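Local structure of glycosyltransferase-stabilizing protein Gtf2 (Streptococcus gordonii, 5E9T) at residues D188-A200 / L209-E222. The protein works with GtfA to attach the first GlcNAc, from UDP-GlcNAc, to the serine-rich repeat adhesin GspB, and takes part in the accessory SecA2/SecY2 export of GspB. Numbering follows the deposited sequence.
Sequences DLDLDHILFNSLA and LTGRAGQDILFWQE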
loop_
_atom_site.group_PDB
_atom_site.type_symbol
_atom_site.label_atom_id
_atom_site.label_comp_id
_atom_site.label_asym_id
_atom_site.label_seq_id
_atom_site.Cartn_x
_atom_site.Cartn_y
_atom_site.Cartn_z
ATOM N N ASP B 188 47.791 -5.925 18.689
ATOM C CA ASP B 188 49.172 -5.760 19.138
ATOM C C ASP B 188 50.007 -5.045 18.078
ATOM O O ASP B 188 51.170 -5.373 17.841
ATOM C CB ASP B 188 49.789 -7.111 19.519
ATOM C CG ASP B 188 51.096 -6.968 20.269
ATOM O OD1 ASP B 188 51.433 -5.834 20.673
ATOM O OD2 ASP B 188 51.781 -7.992 20.458
ATOM N N LEU B 189 49.400 -4.060 17.422
ATOM C CA LEU B 189 50.074 -3.335 16.359
ATOM C C LEU B 189 51.080 -2.353 16.938
ATOM O O LEU B 189 50.819 -1.682 17.943
ATOM C CB LEU B 189 49.060 -2.598 15.489
ATOM C CG LEU B 189 47.928 -3.471 14.976
ATOM C CD1 LEU B 189 47.007 -2.664 14.072
ATOM C CD2 LEU B 189 48.488 -4.711 14.269
ATOM N N ASP B 190 52.231 -2.262 16.281
ATOM C CA ASP B 190 53.320 -1.429 16.760
ATOM C C ASP B 190 53.043 0.031 16.415
ATOM O O ASP B 190 52.885 0.383 15.241
ATOM C CB ASP B 190 54.637 -1.892 16.153
ATOM C CG ASP B 190 55.795 -1.076 16.639
ATOM O OD1 ASP B 190 55.604 -0.341 17.622
ATOM O OD2 ASP B 190 56.888 -1.159 16.055
ATOM N N LEU B 191 52.985 0.869 17.447
ATOM C CA LEU B 191 52.512 2.244 17.377
ATOM C C LEU B 191 53.633 3.287 17.242
ATOM O O LEU B 191 53.413 4.438 17.630
ATOM C CB LEU B 191 51.595 2.545 18.566
ATOM C CG LEU B 191 50.199 1.934 18.321
ATOM C CD1 LEU B 191 49.335 1.872 19.579
ATOM C CD2 LEU B 191 49.457 2.665 17.200
ATOM N N ASP B 192 54.846 2.900 16.794
ATOM C CA ASP B 192 55.930 3.873 16.580
ATOM C C ASP B 192 55.396 5.135 15.966
ATOM O O ASP B 192 55.689 6.250 16.417
ATOM C CB ASP B 192 56.989 3.401 15.567
ATOM C CG ASP B 192 57.443 1.992 15.756
ATOM O OD1 ASP B 192 58.135 1.496 14.867
ATOM O OD2 ASP B 192 57.157 1.396 16.780
ATOM N N HIS B 193 54.639 4.947 14.896
ATOM C CA HIS B 193 54.265 5.999 13.982
ATOM C C HIS B 193 52.868 5.680 13.495
ATOM O O HIS B 193 52.567 4.526 13.184
ATOM C CB HIS B 193 55.251 6.068 12.815
ATOM C CG HIS B 193 56.621 6.513 13.219
ATOM N ND1 HIS B 193 56.857 7.737 13.806
ATOM C CD2 HIS B 193 57.823 5.897 13.134
ATOM C CE1 HIS B 193 58.147 7.860 14.059
ATOM N NE2 HIS B 193 58.755 6.758 13.659
ATOM N N ILE B 194 52.022 6.695 13.447
ATOM C CA ILE B 194 50.691 6.574 12.890
ATOM C C ILE B 194 50.632 7.557 11.733
ATOM O O ILE B 194 50.657 8.773 11.946
ATOM C CB ILE B 194 49.606 6.872 13.935
ATOM C CG1 ILE B 194 49.618 5.811 15.042
ATOM C CG2 ILE B 194 48.240 6.967 13.278
ATOM C CD1 ILE B 194 48.631 6.081 16.156
ATOM N N LEU B 195 50.572 7.054 10.510
ATOM C CA LEU B 195 50.351 7.929 9.370
ATOM C C LEU B 195 48.874 7.870 9.027
ATOM O O LEU B 195 48.322 6.785 8.819
ATOM C CB LEU B 195 51.206 7.544 8.173
ATOM C CG LEU B 195 52.659 7.493 8.574
ATOM C CD1 LEU B 195 52.905 6.059 8.345
ATOM C CD2 LEU B 195 53.601 8.318 7.718
ATOM N N PHE B 196 48.238 9.035 8.984
ATOM C CA PHE B 196 46.804 9.114 8.775
ATOM C C PHE B 196 46.489 10.270 7.838
ATOM O O PHE B 196 47.267 11.217 7.697
ATOM C CB PHE B 196 46.054 9.262 10.104
ATOM C CG PHE B 196 46.531 10.394 10.948
ATOM C CD1 PHE B 196 47.612 10.233 11.796
ATOM C CD2 PHE B 196 45.886 11.616 10.910
ATOM C CE1 PHE B 196 48.045 11.274 12.579
ATOM C CE2 PHE B 196 46.313 12.661 11.695
ATOM C CZ PHE B 196 47.394 12.492 12.529
ATOM N N ASN B 197 45.354 10.144 7.149
ATOM C CA ASN B 197 44.973 11.056 6.079
ATOM C C ASN B 197 43.915 12.104 6.429
ATOM O O ASN B 197 43.520 12.855 5.531
ATOM C CB ASN B 197 44.499 10.250 4.866
ATOM C CG ASN B 197 43.314 9.383 5.185
ATOM O OD1 ASN B 197 43.152 8.944 6.320
ATOM N ND2 ASN B 197 42.479 9.122 4.188
ATOM N N SER B 198 43.403 12.176 7.662
ATOM C CA SER B 198 42.362 13.171 7.911
ATOM C C SER B 198 42.324 13.617 9.369
ATOM O O SER B 198 43.013 13.074 10.236
ATOM C CB SER B 198 40.981 12.645 7.505
ATOM O OG SER B 198 39.973 13.598 7.790
ATOM N N LEU B 199 41.469 14.613 9.620
ATOM C CA LEU B 199 41.264 15.227 10.926
ATOM C C LEU B 199 40.063 14.649 11.667
ATOM O O LEU B 199 39.670 15.182 12.711
ATOM C CB LEU B 199 41.134 16.742 10.777
ATOM C CG LEU B 199 42.477 17.349 10.363
ATOM C CD1 LEU B 199 42.414 18.862 10.253
ATOM C CD2 LEU B 199 43.551 16.920 11.350
ATOM N N ALA B 200 39.458 13.596 11.127
ATOM C CA ALA B 200 38.412 12.826 11.786
ATOM C C ALA B 200 39.037 11.850 12.777
ATOM O O ALA B 200 40.154 12.079 13.255
ATOM C CB ALA B 200 37.550 12.090 10.760
ATOM N N LEU B 209 46.357 9.603 22.231
ATOM C CA LEU B 209 47.449 8.720 22.625
ATOM C C LEU B 209 48.675 9.460 23.159
ATOM O O LEU B 209 49.720 8.829 23.349
ATOM C CB LEU B 209 47.837 7.801 21.465
ATOM C CG LEU B 209 47.288 6.380 21.639
ATOM C CD1 LEU B 209 47.545 5.533 20.409
ATOM C CD2 LEU B 209 47.892 5.729 22.875
ATOM N N THR B 210 48.584 10.780 23.367
ATOM C CA THR B 210 49.747 11.572 23.779
ATOM C C THR B 210 50.490 10.956 24.962
ATOM O O THR B 210 51.717 11.087 25.058
ATOM C CB THR B 210 49.315 12.999 24.134
ATOM O OG1 THR B 210 48.560 13.557 23.050
ATOM C CG2 THR B 210 50.530 13.891 24.408
ATOM N N GLY B 211 49.773 10.287 25.870
ATOM C CA GLY B 211 50.435 9.635 26.992
ATOM C C GLY B 211 51.526 8.674 26.559
ATOM O O GLY B 211 52.581 8.592 27.190
ATOM N N ARG B 212 51.279 7.923 25.491
ATOM C CA ARG B 212 52.283 7.040 24.918
ATOM C C ARG B 212 53.224 7.818 23.996
ATOM O O ARG B 212 52.857 8.852 23.427
ATOM C CB ARG B 212 51.597 5.891 24.175
ATOM C CG ARG B 212 52.530 4.826 23.645
ATOM C CD ARG B 212 52.814 5.056 22.180
ATOM N NE ARG B 212 53.962 4.289 21.718
ATOM C CZ ARG B 212 53.962 2.971 21.574
ATOM N NH1 ARG B 212 55.052 2.352 21.145
ATOM N NH2 ARG B 212 52.872 2.274 21.859
ATOM N N ALA B 213 54.447 7.305 23.849
ATOM C CA ALA B 213 55.513 7.992 23.129
ATOM C C ALA B 213 55.638 7.481 21.697
ATOM O O ALA B 213 55.709 6.270 21.459
ATOM C CB ALA B 213 56.851 7.834 23.852
ATOM N N GLY B 214 55.674 8.416 20.765
ATOM C CA GLY B 214 55.851 8.165 19.350
ATOM C C GLY B 214 55.417 9.403 18.610
ATOM O O GLY B 214 54.764 10.286 19.168
ATOM N N GLN B 215 55.779 9.483 17.338
ATOM C CA GLN B 215 55.293 10.624 16.577
ATOM C C GLN B 215 54.721 10.192 15.241
ATOM O O GLN B 215 55.235 9.286 14.577
ATOM C CB GLN B 215 56.351 11.720 16.374
ATOM C CG GLN B 215 57.448 11.423 15.398
ATOM C CD GLN B 215 58.718 11.019 16.102
ATOM O OE1 GLN B 215 58.687 10.254 17.066
ATOM N NE2 GLN B 215 59.842 11.554 15.648
ATOM N N ASP B 216 53.647 10.872 14.870
ATOM C CA ASP B 216 52.763 10.477 13.797
ATOM C C ASP B 216 52.704 11.593 12.765
ATOM O O ASP B 216 52.976 12.757 13.064
ATOM C CB ASP B 216 51.368 10.175 14.353
ATOM C CG ASP B 216 51.408 9.332 15.610
ATOM O OD1 ASP B 216 52.181 8.355 15.639
ATOM O OD2 ASP B 216 50.667 9.645 16.565
ATOM N N ILE B 217 52.358 11.229 11.537
ATOM C CA ILE B 217 52.279 12.183 10.444
ATOM C C ILE B 217 50.861 12.191 9.903
ATOM O O ILE B 217 50.221 11.140 9.779
ATOM C CB ILE B 217 53.283 11.861 9.322
ATOM C CG1 ILE B 217 54.597 11.398 9.914
ATOM C CG2 ILE B 217 53.504 13.074 8.429
ATOM C CD1 ILE B 217 55.555 11.053 8.879
ATOM N N LEU B 218 50.375 13.383 9.583
ATOM C CA LEU B 218 49.085 13.558 8.934
ATOM C C LEU B 218 49.330 14.008 7.503
ATOM O O LEU B 218 49.945 15.056 7.275
ATOM C CB LEU B 218 48.217 14.575 9.671
ATOM C CG LEU B 218 47.156 15.230 8.794
ATOM C CD1 LEU B 218 46.077 14.232 8.346
ATOM C CD2 LEU B 218 46.538 16.408 9.522
ATOM N N PHE B 219 48.846 13.224 6.549
ATOM C CA PHE B 219 48.875 13.619 5.149
ATOM C C PHE B 219 47.544 14.289 4.859
ATOM O O PHE B 219 46.511 13.619 4.776
ATOM C CB PHE B 219 49.084 12.417 4.235
ATOM C CG PHE B 219 50.326 11.639 4.529
ATOM C CD1 PHE B 219 50.442 10.910 5.698
ATOM C CD2 PHE B 219 51.370 11.616 3.623
ATOM C CE1 PHE B 219 51.571 10.195 5.968
ATOM C CE2 PHE B 219 52.508 10.890 3.886
ATOM C CZ PHE B 219 52.609 10.179 5.062
ATOM N N TRP B 220 47.569 15.603 4.683
ATOM C CA TRP B 220 46.339 16.369 4.549
ATOM C C TRP B 220 45.999 16.475 3.070
ATOM O O TRP B 220 46.723 17.114 2.300
ATOM C CB TRP B 220 46.479 17.745 5.185
ATOM C CG TRP B 220 45.334 18.595 4.818
ATOM C CD1 TRP B 220 45.295 19.517 3.823
ATOM C CD2 TRP B 220 44.026 18.576 5.403
ATOM N NE1 TRP B 220 44.051 20.078 3.753
ATOM C CE2 TRP B 220 43.255 19.530 4.720
ATOM C CE3 TRP B 220 43.439 17.854 6.447
ATOM C CZ2 TRP B 220 41.925 19.789 5.041
ATOM C CZ3 TRP B 220 42.115 18.109 6.764
ATOM C CH2 TRP B 220 41.373 19.068 6.062
ATOM N N GLN B 221 44.922 15.802 2.666
ATOM C CA GLN B 221 44.554 15.697 1.265
ATOM C C GLN B 221 43.380 16.568 0.826
ATOM O O GLN B 221 43.074 16.588 -0.371
ATOM C CB GLN B 221 44.269 14.226 0.943
ATOM C CG GLN B 221 45.262 13.315 1.652
ATOM C CD GLN B 221 45.287 11.910 1.105
ATOM O OE1 GLN B 221 44.791 10.977 1.737
ATOM N NE2 GLN B 221 45.879 11.745 -0.072
ATOM N N GLU B 222 42.721 17.288 1.726
ATOM C CA GLU B 222 41.500 17.998 1.359
ATOM C C GLU B 222 41.819 19.424 0.924
ATOM O O GLU B 222 42.955 19.888 1.042
ATOM C CB GLU B 222 40.525 17.971 2.538
ATOM C CG GLU B 222 39.891 16.609 2.780
ATOM C CD GLU B 222 39.661 16.316 4.250
ATOM O OE1 GLU B 222 38.992 17.127 4.927
ATOM O OE2 GLU B 222 40.152 15.272 4.730
#
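Strands 194-196 and 216-219 run side by side in parallel, their axes 9° apart, with L195 paired to I217 and F196 to L218. I217 O accepts the backbone N of F196 at 3.0 Å, and F196 O accepts the backbone N of F219 at 2.8 Å. D216 lies level with I194, and its carboxylate runs alongside the I194 side chain. Its OD1 takes the backbone N of I194 at 2.8 Å, with the N-H coming from above the carboxylate plane. R242 forms a salt bridge with the same oxygen, and S206 binds OD2, so this buried acid is held at both oxygens. At the edge of the imidazole, ND1 of H193 faces the backbone O of Q215. The modelled separation is too short to be reliable, so the detail of this bond is doubtful. The two strands and helix 201-207 form a beta-alpha-beta crossover unit. The strands are neighbours inside a parallel sheet, with strand 2-5 next to 194-196 and strand 243-247 next to 216-219. On the L195 and I217 face, CD2 of L195 meets CD1 of I217. The same methyl meets the edge of the F219 ring at CE1, near the ring plane. On the F196 and L218 face, the two side chains cross at about a right angle, with CE2 of F196 3.4 Å from CB of L218. The F196 CG sits between the backbone N and carbonyl carbon (chi1 54°), which turns the ring toward strand 216-219. There one ring face receives CA of L218, while CB of D216 lies at the edge. Past the end of strand 194-196, the two methyls of L199 part: CD2 touches CD2 of L218 at 3.5 Å, and CD1 touches CZ3 of W220 at 3.6 Å. At the other end, CB of L191 lies over one face of the R212 guanidinium, 3.5 Å from NH2.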